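Local coordinates for crystal protein (Bacillus thuringiensis serovar dakota, PDB 2ZTB) that recognises cancer cells and, as a parasporin with an aerolysin-like pore-forming module, probably acts by forming pores in their membranes, at residues K158-R169 and Q239-L248; V81-T89 and T99-T107. One frame throughout, in Å; residues are numbered along the deposited sequence.

Both contacts lie towards one end of this elongated, strand-rich chain, with centres about 13 Å apart; the centre of interaction 2 is about 36 Å and that of interaction 1 about 47 Å from the chain centre. Interaction 1 is face to face at 158-164 and 239-242 but in-sheet at 168-169 and 246-247, whereas interaction 2 joins strands that nearly meet at Ala84 and Gly104 and diverge towards Leu88 and Ile100. Both segments of interaction 2 precede those of interaction 1 in sequence. They meet directly: Val160 N probably bonds to Ile100 O (2.8 Å), and Leu88 O packs on Arg169 CB. Together they form adjoining contacts in the activated toxin, probably within its pore-forming module.

Interaction 1: K158-R169 and Q239-L248; sequences KSVTVTVPAQSR and QTIVQPARSL
Strand 158-164, with Lys158, Val160 and Val162 facing Thr240 and Val242, runs over strand 239-242 at 8.9 Å between axes and 30° between directions, whereas Ser168 and Arg169 pair edge to edge with Ser247 and Arg246. At the first end, the bend at chi3 (69°) wraps CD, CE and NZ of Lys158 round Thr240 OG1, to which NZ donates at 3.0 Å. A water also joins that hydroxyl to Ser159 O. Next along, Val160 and Val242 meet tip to tip, CG2 to CG2 at 3.9 Å, while the Thr240 methyl lies alongside Val160. Pro165 CG comes unusually close to Ala245 CB, 3.3 Å. Beyond the turn, Arg169 N donates to Arg246 O and Arg246 N to Arg169 O, both at 3.0 Å, and Leu248 N reaches Gln167 O at a longer 3.3 Å, tilted off the carbonyl plane. Leu248 lays its branches alongside the backbone of Gln167 and Ser168. The Arg169 chain, extended from CG to NE, runs past the C-terminal residues, with Leu248 O at the guanidinium edge near its plane. The whole is consistent with a sandwich-like fold of a curled antiparallel sheet, in which the chain passes at 165-167 from beside strand 96-116 to beside strand 223-247.

Interaction 2: V81-T89 and T99-T107; sequences VILAQDTLT and TITITGSFT. With EDO (1,2-ethanediol), chain G.
The Phe106 ring takes Leu83 at its edge, where CD2 of the leucine lies near the ring plane, 3.8 Å from Phe106 CD1. The ring also touches Ile154, Ile178 and Ser235, and so sits among several strands. The other flat group, the Asp86 carboxylate, lies alongside the aliphatic Ile102, with OD2 3.3 Å from Ile102 CG1. That oxygen accepts a hydrogen bond from O1 of an ethanediol, probably a crystallisation additive, at 2.8 Å. The same O1 receives the nearly straight bond from Thr103 N (3.0 Å, 170°), so the small diol bridges a carboxylate and a backbone amide across the two strands. Ile102 holds its CG1 anti to the backbone N (chi1 -177°), directing the branch onto the Ala84 methyl at 3.5 Å. Ala84 CB also lies 3.2 Å from Thr103 O. With no side chain on Gly104 to intervene, the backbones approach to 5.1 Å between Ala84 CA and Gly104 CA, then splay to 9.4 Å between Leu88 CA and Ile100 CA. At that wide end Leu88 and Ile100 lie alongside each other, pointing opposite ways, Leu88 CD2 against Ile100 CG2. Leu83 and Ala84 both face Leu174, forming a classic beta bulge that turns two successive side chains towards residues 99-107. Side chains thus fill a widening gap, as between diverging strands of a strongly twisted, curled antiparallel sheet.

Interaction 1: K158-R169 and Q239-L248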
ATOM      1  N   LYS A 158     -25.213  23.580  10.388  1.00 48.52           N
ATOM      2  CA  LYS A 158     -25.315  24.239  11.677  1.00 48.85           C
ATOM      3  C   LYS A 158     -26.318  25.372  11.608  1.00 48.74           C
ATOM      4  O   LYS A 158     -26.264  26.205  10.702  1.00 48.49           O
ATOM      5  CB  LYS A 158     -23.941  24.719  12.170  1.00 48.70           C
ATOM      6  CG  LYS A 158     -22.984  23.570  12.521  1.00 49.69           C
ATOM      7  CD  LYS A 158     -21.800  23.973  13.390  1.00 50.11           C
ATOM      8  CE  LYS A 158     -22.232  24.355  14.802  1.00 51.77           C
ATOM      9  NZ  LYS A 158     -21.122  25.033  15.543  1.00 51.41           N
ATOM     10  N   SER A 159     -27.268  25.375  12.540  1.00 49.23           N
ATOM     11  CA  SER A 159     -28.159  26.521  12.697  1.00 50.28           C
ATOM     12  C   SER A 159     -27.443  27.562  13.546  1.00 50.93           C
ATOM     13  O   SER A 159     -26.642  27.216  14.420  1.00 51.85           O
ATOM     14  CB  SER A 159     -29.493  26.131  13.340  1.00 50.07           C
ATOM     15  OG  SER A 159     -29.308  25.621  14.645  1.00 49.95           O
ATOM     16  N   VAL A 160     -27.695  28.830  13.257  1.00 51.56           N
ATOM     17  CA  VAL A 160     -27.089  29.933  13.993  1.00 52.07           C
ATOM     18  C   VAL A 160     -28.027  31.150  13.971  1.00 52.36           C
ATOM     19  O   VAL A 160     -28.651  31.453  12.956  1.00 51.97           O
ATOM     20  CB  VAL A 160     -25.632  30.246  13.489  1.00 52.12           C
ATOM     21  CG1 VAL A 160     -25.611  30.640  12.021  1.00 52.97           C
ATOM     22  CG2 VAL A 160     -24.942  31.303  14.348  1.00 52.55           C
ATOM     23  N   THR A 161     -28.156  31.802  15.125  1.00 53.16           N
ATOM     24  CA  THR A 161     -28.996  32.981  15.266  1.00 53.80           C
ATOM     25  C   THR A 161     -28.121  34.228  15.236  1.00 54.34           C
ATOM     26  O   THR A 161     -27.185  34.360  16.024  1.00 54.12           O
ATOM     27  CB  THR A 161     -29.848  32.886  16.547  1.00 54.09           C
ATOM     28  OG1 THR A 161     -30.707  31.743  16.441  1.00 54.37           O
ATOM     29  CG2 THR A 161     -30.703  34.143  16.762  1.00 53.26           C
ATOM     30  N   VAL A 162     -28.415  35.127  14.301  1.00 55.13           N
ATOM     31  CA  VAL A 162     -27.586  36.321  14.114  1.00 56.33           C
ATOM     32  C   VAL A 162     -28.387  37.617  13.965  1.00 57.20           C
ATOM     33  O   VAL A 162     -29.450  37.651  13.327  1.00 57.43           O
ATOM     34  CB  VAL A 162     -26.432  36.118  13.016  1.00 56.52           C
ATOM     35  CG1 VAL A 162     -26.639  34.856  12.185  1.00 56.53           C
ATOM     36  CG2 VAL A 162     -26.217  37.354  12.137  1.00 56.01           C
ATOM     37  N   THR A 163     -27.888  38.671  14.604  1.00 58.28           N
ATOM     38  CA  THR A 163     -28.449  40.014  14.459  1.00 58.71           C
ATOM     39  C   THR A 163     -27.581  40.792  13.483  1.00 59.28           C
ATOM     40  O   THR A 163     -26.356  40.858  13.639  1.00 59.20           O
ATOM     41  CB  THR A 163     -28.497  40.768  15.807  1.00 58.86           C
ATOM     42  OG1 THR A 163     -29.202  39.981  16.776  1.00 59.14           O
ATOM     43  CG2 THR A 163     -29.196  42.136  15.656  1.00 58.50           C
ATOM     44  N   VAL A 164     -28.208  41.355  12.458  1.00 59.97           N
ATOM     45  CA  VAL A 164     -27.478  42.222  11.536  1.00 60.94           C
ATOM     46  C   VAL A 164     -28.004  43.657  11.670  1.00 61.55           C
ATOM     47  O   VAL A 164     -29.201  43.910  11.459  1.00 61.75           O
ATOM     48  CB  VAL A 164     -27.388  41.657  10.060  1.00 61.06           C
ATOM     49  CG1 VAL A 164     -28.747  41.239   9.526  1.00 61.69           C
ATOM     50  CG2 VAL A 164     -26.694  42.650   9.121  1.00 60.31           C
ATOM     51  N   PRO A 165     -27.119  44.582  12.104  1.00 62.05           N
ATOM     52  CA  PRO A 165     -27.464  45.991  12.308  1.00 62.28           C
ATOM     53  C   PRO A 165     -28.005  46.682  11.053  1.00 62.54           C
ATOM     54  O   PRO A 165     -27.945  46.121   9.947  1.00 62.41           O
ATOM     55  CB  PRO A 165     -26.142  46.633  12.762  1.00 62.29           C
ATOM     56  CG  PRO A 165     -25.087  45.637  12.526  1.00 62.32           C
ATOM     57  CD  PRO A 165     -25.722  44.291  12.476  1.00 62.03           C
ATOM     58  N   ALA A 166     -28.508  47.902  11.257  1.00 62.88           N
ATOM     59  CA  ALA A 166     -29.276  48.671  10.272  1.00 63.01           C
ATOM     60  C   ALA A 166     -28.809  48.553   8.818  1.00 62.99           C
ATOM     61  O   ALA A 166     -29.463  47.898   8.010  1.00 63.21           O
ATOM     62  CB  ALA A 166     -29.372  50.143  10.706  1.00 63.03           C
ATOM     63  N   GLN A 167     -27.687  49.181   8.485  1.00 63.16           N
ATOM     64  CA  GLN A 167     -27.268  49.281   7.083  1.00 63.16           C
ATOM     65  C   GLN A 167     -25.969  48.554   6.873  1.00 62.89           C
ATOM     66  O   GLN A 167     -24.923  49.173   6.661  1.00 63.12           O
ATOM     67  CB  GLN A 167     -27.143  50.748   6.634  1.00 63.40           C
ATOM     68  CG  GLN A 167     -28.473  51.458   6.395  1.00 63.74           C
ATOM     69  CD  GLN A 167     -29.295  50.851   5.257  1.00 64.68           C
ATOM     70  OE1 GLN A 167     -30.522  50.790   5.342  1.00 66.36           O
ATOM     71  NE2 GLN A 167     -28.625  50.411   4.189  1.00 63.18           N
ATOM     72  N   SER A 168     -26.047  47.229   6.921  1.00 62.64           N
ATOM     73  CA  SER A 168     -24.851  46.399   6.966  1.00 62.10           C
ATOM     74  C   SER A 168     -25.071  44.980   6.464  1.00 61.76           C
ATOM     75  O   SER A 168     -26.203  44.520   6.278  1.00 61.46           O
ATOM     76  CB  SER A 168     -24.303  46.361   8.396  1.00 62.19           C
ATOM     77  OG  SER A 168     -25.359  46.227   9.330  1.00 62.13           O
ATOM     78  N   ARG A 169     -23.952  44.308   6.229  1.00 61.41           N
ATOM     79  CA  ARG A 169     -23.925  42.887   5.948  1.00 61.09           C
ATOM     80  C   ARG A 169     -23.136  42.197   7.054  1.00 60.19           C
ATOM     81  O   ARG A 169     -22.336  42.829   7.751  1.00 59.92           O
ATOM     82  CB  ARG A 169     -23.290  42.615   4.581  1.00 61.55           C
ATOM     83  CG  ARG A 169     -21.941  43.282   4.386  1.00 63.40           C
ATOM     84  CD  ARG A 169     -21.597  43.440   2.915  1.00 66.66           C
ATOM     85  NE  ARG A 169     -20.369  44.216   2.728  1.00 69.08           N
ATOM     86  CZ  ARG A 169     -19.138  43.758   2.977  1.00 70.49           C
ATOM     87  NH1 ARG A 169     -18.952  42.521   3.449  1.00 70.00           N
ATOM     88  NH2 ARG A 169     -18.088  44.546   2.767  1.00 70.30           N
ATOM     89  N   GLN A 239     -16.579  24.566  13.466  1.00 47.89           N
ATOM     90  CA  GLN A 239     -16.931  25.778  14.209  1.00 47.63           C
ATOM     91  C   GLN A 239     -17.780  26.675  13.343  1.00 47.75           C
ATOM     92  O   GLN A 239     -17.650  26.689  12.124  1.00 47.15           O
ATOM     93  CB  GLN A 239     -15.689  26.557  14.658  1.00 47.28           C
ATOM     94  CG  GLN A 239     -14.786  25.859  15.662  1.00 48.13           C
ATOM     95  CD  GLN A 239     -15.353  25.843  17.069  1.00 51.28           C
ATOM     96  OE1 GLN A 239     -16.404  26.430  17.346  1.00 54.59           O
ATOM     97  NE2 GLN A 239     -14.655  25.178  17.972  1.00 52.47           N
ATOM     98  N   THR A 240     -18.668  27.409  14.000  1.00 48.38           N
ATOM     99  CA  THR A 240     -19.398  28.501  13.393  1.00 49.63           C
ATOM    100  C   THR A 240     -18.653  29.770  13.770  1.00 49.66           C
ATOM    101  O   THR A 240     -18.310  29.978  14.942  1.00 48.92           O
ATOM    102  CB  THR A 240     -20.853  28.550  13.915  1.00 49.86           C
ATOM    103  OG1 THR A 240     -21.467  27.289  13.651  1.00 52.50           O
ATOM    104  CG2 THR A 240     -21.661  29.626  13.222  1.00 50.73           C
ATOM    105  N   ILE A 241     -18.362  30.583  12.757  1.00 50.30           N
ATOM    106  CA  ILE A 241     -17.739  31.891  12.954  1.00 50.52           C
ATOM    107  C   ILE A 241     -18.677  32.948  12.405  1.00 51.02           C
ATOM    108  O   ILE A 241     -18.945  32.990  11.203  1.00 50.40           O
ATOM    109  CB  ILE A 241     -16.354  32.025  12.250  1.00 50.53           C
ATOM    110  CG1 ILE A 241     -15.476  30.782  12.463  1.00 50.06           C
ATOM    111  CG2 ILE A 241     -15.646  33.315  12.688  1.00 50.97           C
ATOM    112  CD1 ILE A 241     -14.944  30.586  13.878  1.00 49.06           C
ATOM    113  N   VAL A 242     -19.196  33.780  13.305  1.00 51.54           N
ATOM    114  CA  VAL A 242     -19.960  34.944  12.909  1.00 52.56           C
ATOM    115  C   VAL A 242     -19.035  36.155  13.025  1.00 53.63           C
ATOM    116  O   VAL A 242     -18.604  36.515  14.127  1.00 53.41           O
ATOM    117  CB  VAL A 242     -21.242  35.149  13.779  1.00 52.50           C
ATOM    118  CG1 VAL A 242     -22.090  36.272  13.210  1.00 51.21           C
ATOM    119  CG2 VAL A 242     -22.064  33.838  13.893  1.00 52.28           C
ATOM    120  N   GLN A 243     -18.726  36.769  11.885  1.00 54.84           N
ATOM    121  CA  GLN A 243     -17.838  37.937  11.849  1.00 56.30           C
ATOM    122  C   GLN A 243     -18.564  39.258  12.148  1.00 56.79           C
ATOM    123  O   GLN A 243     -19.786  39.338  11.990  1.00 56.69           O
ATOM    124  CB  GLN A 243     -17.066  37.986  10.531  1.00 56.40           C
ATOM    125  CG  GLN A 243     -15.862  37.067  10.541  1.00 58.47           C
ATOM    126  CD  GLN A 243     -15.472  36.605   9.166  1.00 61.86           C
ATOM    127  OE1 GLN A 243     -14.682  35.659   9.015  1.00 64.23           O
ATOM    128  NE2 GLN A 243     -16.028  37.253   8.142  1.00 62.35           N
ATOM    129  N   PRO A 244     -17.821  40.285  12.612  1.00 57.56           N
ATOM    130  CA  PRO A 244     -18.477  41.555  12.938  1.00 58.61           C
ATOM    131  C   PRO A 244     -19.221  42.122  11.736  1.00 59.35           C
ATOM    132  O   PRO A 244     -18.746  42.000  10.604  1.00 59.57           O
ATOM    133  CB  PRO A 244     -17.310  42.475  13.322  1.00 58.50           C
ATOM    134  CG  PRO A 244     -16.208  41.571  13.707  1.00 58.11           C
ATOM    135  CD  PRO A 244     -16.369  40.338  12.867  1.00 57.81           C
ATOM    136  N   ALA A 245     -20.388  42.701  11.984  1.00 60.63           N
ATOM    137  CA  ALA A 245     -21.136  43.412  10.950  1.00 62.15           C
ATOM    138  C   ALA A 245     -20.280  44.514  10.340  1.00 63.07           C
ATOM    139  O   ALA A 245     -19.633  45.285  11.055  1.00 63.05           O
ATOM    140  CB  ALA A 245     -22.400  43.998  11.518  1.00 61.90           C
ATOM    141  N   ARG A 246     -20.263  44.552   9.013  1.00 64.46           N
ATOM    142  CA  ARG A 246     -19.566  45.591   8.272  1.00 65.79           C
ATOM    143  C   ARG A 246     -20.557  46.476   7.512  1.00 66.42           C
ATOM    144  O   ARG A 246     -21.559  45.988   6.983  1.00 66.27           O
ATOM    145  CB  ARG A 246     -18.507  44.976   7.347  1.00 66.20           C
ATOM    146  CG  ARG A 246     -17.174  44.633   8.053  1.00 67.48           C
ATOM    147  CD  ARG A 246     -16.786  45.705   9.110  1.00 70.01           C
ATOM    148  NE  ARG A 246     -16.639  47.058   8.547  1.00 71.35           N
ATOM    149  CZ  ARG A 246     -16.849  48.195   9.216  1.00 72.01           C
ATOM    150  NH1 ARG A 246     -17.232  48.181  10.488  1.00 72.34           N
ATOM    151  NH2 ARG A 246     -16.685  49.360   8.604  1.00 72.50           N
ATOM    152  N   SER A 247     -20.292  47.782   7.491  1.00 67.40           N
ATOM    153  CA  SER A 247     -21.165  48.736   6.807  1.00 68.19           C
ATOM    154  C   SER A 247     -21.178  48.487   5.294  1.00 68.65           C
ATOM    155  O   SER A 247     -20.145  48.154   4.699  1.00 68.38           O
ATOM    156  CB  SER A 247     -20.751  50.176   7.117  1.00 68.34           C
ATOM    157  OG  SER A 247     -21.779  51.090   6.763  1.00 68.68           O
ATOM    158  N   LEU A 248     -22.358  48.655   4.694  1.00 69.38           N
ATOM    159  CA  LEU A 248     -22.602  48.316   3.285  1.00 69.93           C
ATOM    160  C   LEU A 248     -21.664  49.013   2.295  1.00 70.25           C
ATOM    161  O   LEU A 248     -20.812  48.362   1.680  1.00 70.48           O
ATOM    162  CB  LEU A 248     -24.068  48.587   2.913  1.00 69.97           C
ATOM    163  CG  LEU A 248     -25.072  47.510   3.346  1.00 69.94           C
ATOM    164  CD1 LEU A 248     -26.508  47.971   3.153  1.00 69.97           C
ATOM    165  CD2 LEU A 248     -24.828  46.196   2.609  1.00 69.94           C
TER
HETATM  166  O   HOH W   1     -23.880  27.062  14.774  1.00 59.20           O

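Interaction 2: V81-T89 and T99-T107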
ATOM      1  N   VAL A  81      -9.978  25.899   7.698  1.00 63.22           N
ATOM      2  CA  VAL A  81     -10.471  25.640   6.358  1.00 61.84           C
ATOM      3  C   VAL A  81     -11.935  26.063   6.377  1.00 60.41           C
ATOM      4  O   VAL A  81     -12.683  25.635   7.246  1.00 59.83           O
ATOM      5  CB  VAL A  81     -10.317  24.147   5.992  1.00 62.11           C
ATOM      6  CG1 VAL A  81     -11.235  23.745   4.853  1.00 63.06           C
ATOM      7  CG2 VAL A  81      -8.898  23.855   5.613  1.00 63.30           C
ATOM      8  N   ILE A  82     -12.321  26.933   5.444  1.00 59.16           N
ATOM      9  CA  ILE A  82     -13.707  27.350   5.290  1.00 57.39           C
ATOM     10  C   ILE A  82     -14.448  26.312   4.466  1.00 56.59           C
ATOM     11  O   ILE A  82     -14.113  26.074   3.295  1.00 56.14           O
ATOM     12  CB  ILE A  82     -13.843  28.731   4.592  1.00 57.55           C
ATOM     13  CG1 ILE A  82     -12.813  29.753   5.102  1.00 57.97           C
ATOM     14  CG2 ILE A  82     -15.262  29.269   4.713  1.00 56.25           C
ATOM     15  CD1 ILE A  82     -12.866  30.063   6.562  1.00 59.45           C
ATOM     16  N   LEU A  83     -15.450  25.693   5.083  1.00 55.68           N
ATOM     17  CA  LEU A  83     -16.282  24.703   4.400  1.00 55.16           C
ATOM     18  C   LEU A  83     -17.545  25.320   3.823  1.00 54.77           C
ATOM     19  O   LEU A  83     -18.121  24.797   2.873  1.00 54.86           O
ATOM     20  CB  LEU A  83     -16.655  23.544   5.331  1.00 54.91           C
ATOM     21  CG  LEU A  83     -15.565  22.612   5.872  1.00 55.97           C
ATOM     22  CD1 LEU A  83     -16.227  21.367   6.478  1.00 55.39           C
ATOM     23  CD2 LEU A  83     -14.545  22.217   4.794  1.00 55.14           C
ATOM     24  N   ALA A  84     -17.981  26.427   4.408  1.00 54.45           N
ATOM     25  CA  ALA A  84     -19.170  27.124   3.942  1.00 54.29           C
ATOM     26  C   ALA A  84     -19.064  28.563   4.363  1.00 54.33           C
ATOM     27  O   ALA A  84     -18.435  28.870   5.372  1.00 54.35           O
ATOM     28  CB  ALA A  84     -20.432  26.497   4.516  1.00 53.98           C
ATOM     29  N   GLN A  85     -19.666  29.443   3.575  1.00 54.57           N
ATOM     30  CA  GLN A  85     -19.697  30.852   3.884  1.00 54.85           C
ATOM     31  C   GLN A  85     -20.948  31.505   3.307  1.00 55.29           C
ATOM     32  O   GLN A  85     -21.259  31.344   2.132  1.00 54.77           O
ATOM     33  CB  GLN A  85     -18.439  31.543   3.362  1.00 54.96           C
ATOM     34  CG  GLN A  85     -18.278  32.952   3.886  1.00 54.83           C
ATOM     35  CD  GLN A  85     -17.086  33.664   3.313  1.00 55.13           C
ATOM     36  OE1 GLN A  85     -17.236  34.654   2.608  1.00 58.85           O
ATOM     37  NE2 GLN A  85     -15.897  33.188   3.624  1.00 54.05           N
ATOM     38  N   ASP A  86     -21.651  32.251   4.157  1.00 56.10           N
ATOM     39  CA  ASP A  86     -22.893  32.910   3.796  1.00 57.17           C
ATOM     40  C   ASP A  86     -22.900  34.323   4.358  1.00 57.62           C
ATOM     41  O   ASP A  86     -22.415  34.574   5.461  1.00 57.53           O
ATOM     42  CB  ASP A  86     -24.103  32.114   4.308  1.00 57.35           C
ATOM     43  CG  ASP A  86     -24.332  30.823   3.521  1.00 59.95           C
ATOM     44  OD1 ASP A  86     -24.756  30.894   2.342  1.00 62.91           O
ATOM     45  OD2 ASP A  86     -24.072  29.728   4.066  1.00 61.59           O
ATOM     46  N   THR A  87     -23.446  35.250   3.582  1.00 58.22           N
ATOM     47  CA  THR A  87     -23.525  36.635   3.997  1.00 58.76           C
ATOM     48  C   THR A  87     -24.980  37.043   4.083  1.00 59.69           C
ATOM     49  O   THR A  87     -25.748  36.784   3.158  1.00 59.98           O
ATOM     50  CB  THR A  87     -22.740  37.539   3.030  1.00 58.69           C
ATOM     51  OG1 THR A  87     -21.363  37.132   3.032  1.00 57.19           O
ATOM     52  CG2 THR A  87     -22.836  39.006   3.442  1.00 57.80           C
ATOM     53  N   LEU A  88     -25.358  37.638   5.216  1.00 60.65           N
ATOM     54  CA  LEU A  88     -26.682  38.222   5.401  1.00 61.77           C
ATOM     55  C   LEU A  88     -26.625  39.733   5.174  1.00 62.55           C
ATOM     56  O   LEU A  88     -25.833  40.433   5.808  1.00 62.54           O
ATOM     57  CB  LEU A  88     -27.227  37.918   6.807  1.00 61.62           C
ATOM     58  CG  LEU A  88     -27.539  36.465   7.193  1.00 62.15           C
ATOM     59  CD1 LEU A  88     -27.856  36.340   8.684  1.00 60.30           C
ATOM     60  CD2 LEU A  88     -28.685  35.897   6.348  1.00 62.76           C
ATOM     61  N   THR A  89     -27.465  40.233   4.274  1.00 63.70           N
ATOM     62  CA  THR A  89     -27.508  41.667   3.991  1.00 64.92           C
ATOM     63  C   THR A  89     -28.778  42.297   4.565  1.00 65.83           C
ATOM     64  O   THR A  89     -29.883  41.791   4.347  1.00 65.80           O
ATOM     65  CB  THR A  89     -27.358  41.961   2.478  1.00 64.82           C
ATOM     66  OG1 THR A  89     -26.139  41.374   2.001  1.00 65.88           O
ATOM     67  CG2 THR A  89     -27.315  43.463   2.208  1.00 64.71           C
ATOM     68  N   THR A  99     -32.536  33.207  12.318  1.00 57.76           N
ATOM     69  CA  THR A  99     -31.887  31.921  12.457  1.00 56.87           C
ATOM     70  C   THR A  99     -31.701  31.302  11.071  1.00 56.15           C
ATOM     71  O   THR A  99     -32.665  31.071  10.338  1.00 56.01           O
ATOM     72  CB  THR A  99     -32.664  30.980  13.406  1.00 56.68           C
ATOM     73  OG1 THR A  99     -32.906  31.654  14.648  1.00 57.09           O
ATOM     74  CG2 THR A  99     -31.868  29.713  13.685  1.00 56.61           C
ATOM     75  N   ILE A 100     -30.446  31.075  10.709  1.00 55.09           N
ATOM     76  CA  ILE A 100     -30.120  30.463   9.431  1.00 54.10           C
ATOM     77  C   ILE A 100     -29.416  29.128   9.642  1.00 53.23           C
ATOM     78  O   ILE A 100     -28.950  28.831  10.743  1.00 52.92           O
ATOM     79  CB  ILE A 100     -29.273  31.401   8.518  1.00 54.46           C
ATOM     80  CG1 ILE A 100     -27.892  31.677   9.135  1.00 55.18           C
ATOM     81  CG2 ILE A 100     -30.054  32.707   8.186  1.00 53.89           C
ATOM     82  CD1 ILE A 100     -26.784  31.902   8.112  1.00 56.45           C
ATOM     83  N   THR A 101     -29.388  28.325   8.583  1.00 52.01           N
ATOM     84  CA  THR A 101     -28.638  27.095   8.539  1.00 51.24           C
ATOM     85  C   THR A 101     -27.525  27.232   7.496  1.00 50.91           C
ATOM     86  O   THR A 101     -27.776  27.592   6.356  1.00 50.68           O
ATOM     87  CB  THR A 101     -29.553  25.886   8.217  1.00 51.27           C
ATOM     88  OG1 THR A 101     -30.532  25.738   9.255  1.00 51.00           O
ATOM     89  CG2 THR A 101     -28.738  24.604   8.111  1.00 50.16           C
ATOM     90  N   ILE A 102     -26.294  26.971   7.920  1.00 50.32           N
ATOM     91  CA  ILE A 102     -25.137  26.977   7.041  1.00 49.91           C
ATOM     92  C   ILE A 102     -24.665  25.509   6.861  1.00 49.27           C
ATOM     93  O   ILE A 102     -24.587  24.757   7.826  1.00 48.96           O
ATOM     94  CB  ILE A 102     -24.015  27.977   7.555  1.00 50.23           C
ATOM     95  CG1 ILE A 102     -22.835  28.039   6.577  1.00 51.13           C
ATOM     96  CG2 ILE A 102     -23.462  27.588   8.945  1.00 49.40           C
ATOM     97  CD1 ILE A 102     -22.016  29.357   6.650  1.00 50.38           C
ATOM     98  N   THR A 103     -24.397  25.115   5.616  1.00 48.85           N
ATOM     99  CA  THR A 103     -24.120  23.733   5.252  1.00 48.44           C
ATOM    100  C   THR A 103     -22.854  23.642   4.421  1.00 49.17           C
ATOM    101  O   THR A 103     -22.650  24.432   3.504  1.00 48.54           O
ATOM    102  CB  THR A 103     -25.304  23.088   4.469  1.00 48.23           C
ATOM    103  OG1 THR A 103     -26.523  23.277   5.191  1.00 46.78           O
ATOM    104  CG2 THR A 103     -25.096  21.581   4.285  1.00 48.10           C
ATOM    105  N   GLY A 104     -21.997  22.679   4.771  1.00 50.38           N
ATOM    106  CA  GLY A 104     -20.809  22.347   3.998  1.00 51.11           C
ATOM    107  C   GLY A 104     -20.681  20.841   3.834  1.00 52.44           C
ATOM    108  O   GLY A 104     -21.289  20.072   4.577  1.00 51.70           O
ATOM    109  N   SER A 105     -19.912  20.412   2.832  1.00 53.88           N
ATOM    110  CA  SER A 105     -19.489  19.019   2.765  1.00 55.24           C
ATOM    111  C   SER A 105     -18.017  18.853   2.471  1.00 55.32           C
ATOM    112  O   SER A 105     -17.390  19.677   1.805  1.00 56.12           O
ATOM    113  CB  SER A 105     -20.334  18.173   1.814  1.00 55.34           C
ATOM    114  OG  SER A 105     -20.360  18.727   0.527  1.00 58.62           O
ATOM    115  N   PHE A 106     -17.480  17.770   3.009  1.00 54.99           N
ATOM    116  CA  PHE A 106     -16.084  17.469   2.939  1.00 54.58           C
ATOM    117  C   PHE A 106     -16.003  16.009   2.528  1.00 54.57           C
ATOM    118  O   PHE A 106     -16.766  15.176   3.021  1.00 54.71           O
ATOM    119  CB  PHE A 106     -15.470  17.681   4.321  1.00 54.20           C
ATOM    120  CG  PHE A 106     -13.976  17.558   4.362  1.00 52.84           C
ATOM    121  CD1 PHE A 106     -13.183  18.679   4.258  1.00 50.91           C
ATOM    122  CD2 PHE A 106     -13.372  16.318   4.547  1.00 52.15           C
ATOM    123  CE1 PHE A 106     -11.821  18.570   4.328  1.00 52.42           C
ATOM    124  CE2 PHE A 106     -12.005  16.202   4.621  1.00 51.24           C
ATOM    125  CZ  PHE A 106     -11.230  17.320   4.510  1.00 51.64           C
ATOM    126  N   THR A 107     -15.106  15.710   1.596  1.00 53.86           N
ATOM    127  CA  THR A 107     -14.911  14.347   1.157  1.00 53.32           C
ATOM    128  C   THR A 107     -13.644  13.790   1.809  1.00 54.04           C
ATOM    129  O   THR A 107     -12.523  14.242   1.515  1.00 53.22           O
ATOM    130  CB  THR A 107     -14.897  14.253  -0.384  1.00 52.99           C
ATOM    131  OG1 THR A 107     -16.146  14.739  -0.873  1.00 51.88           O
ATOM    132  CG2 THR A 107     -14.711  12.820  -0.849  1.00 51.14           C
TER
HETATM  133  C1  EDO G1008     -25.643  26.862   2.340  1.00 70.81           C
HETATM  134  O1  EDO G1008     -24.673  27.090   3.372  1.00 67.17           O
HETATM  135  C2  EDO G1008     -24.946  26.885   0.983  1.00 72.13           C
HETATM  136  O2  EDO G1008     -25.762  26.280  -0.033  1.00 73.99           O
HETATM  137  O   HOH W   2     -18.004  22.751   1.594  1.00 48.17           O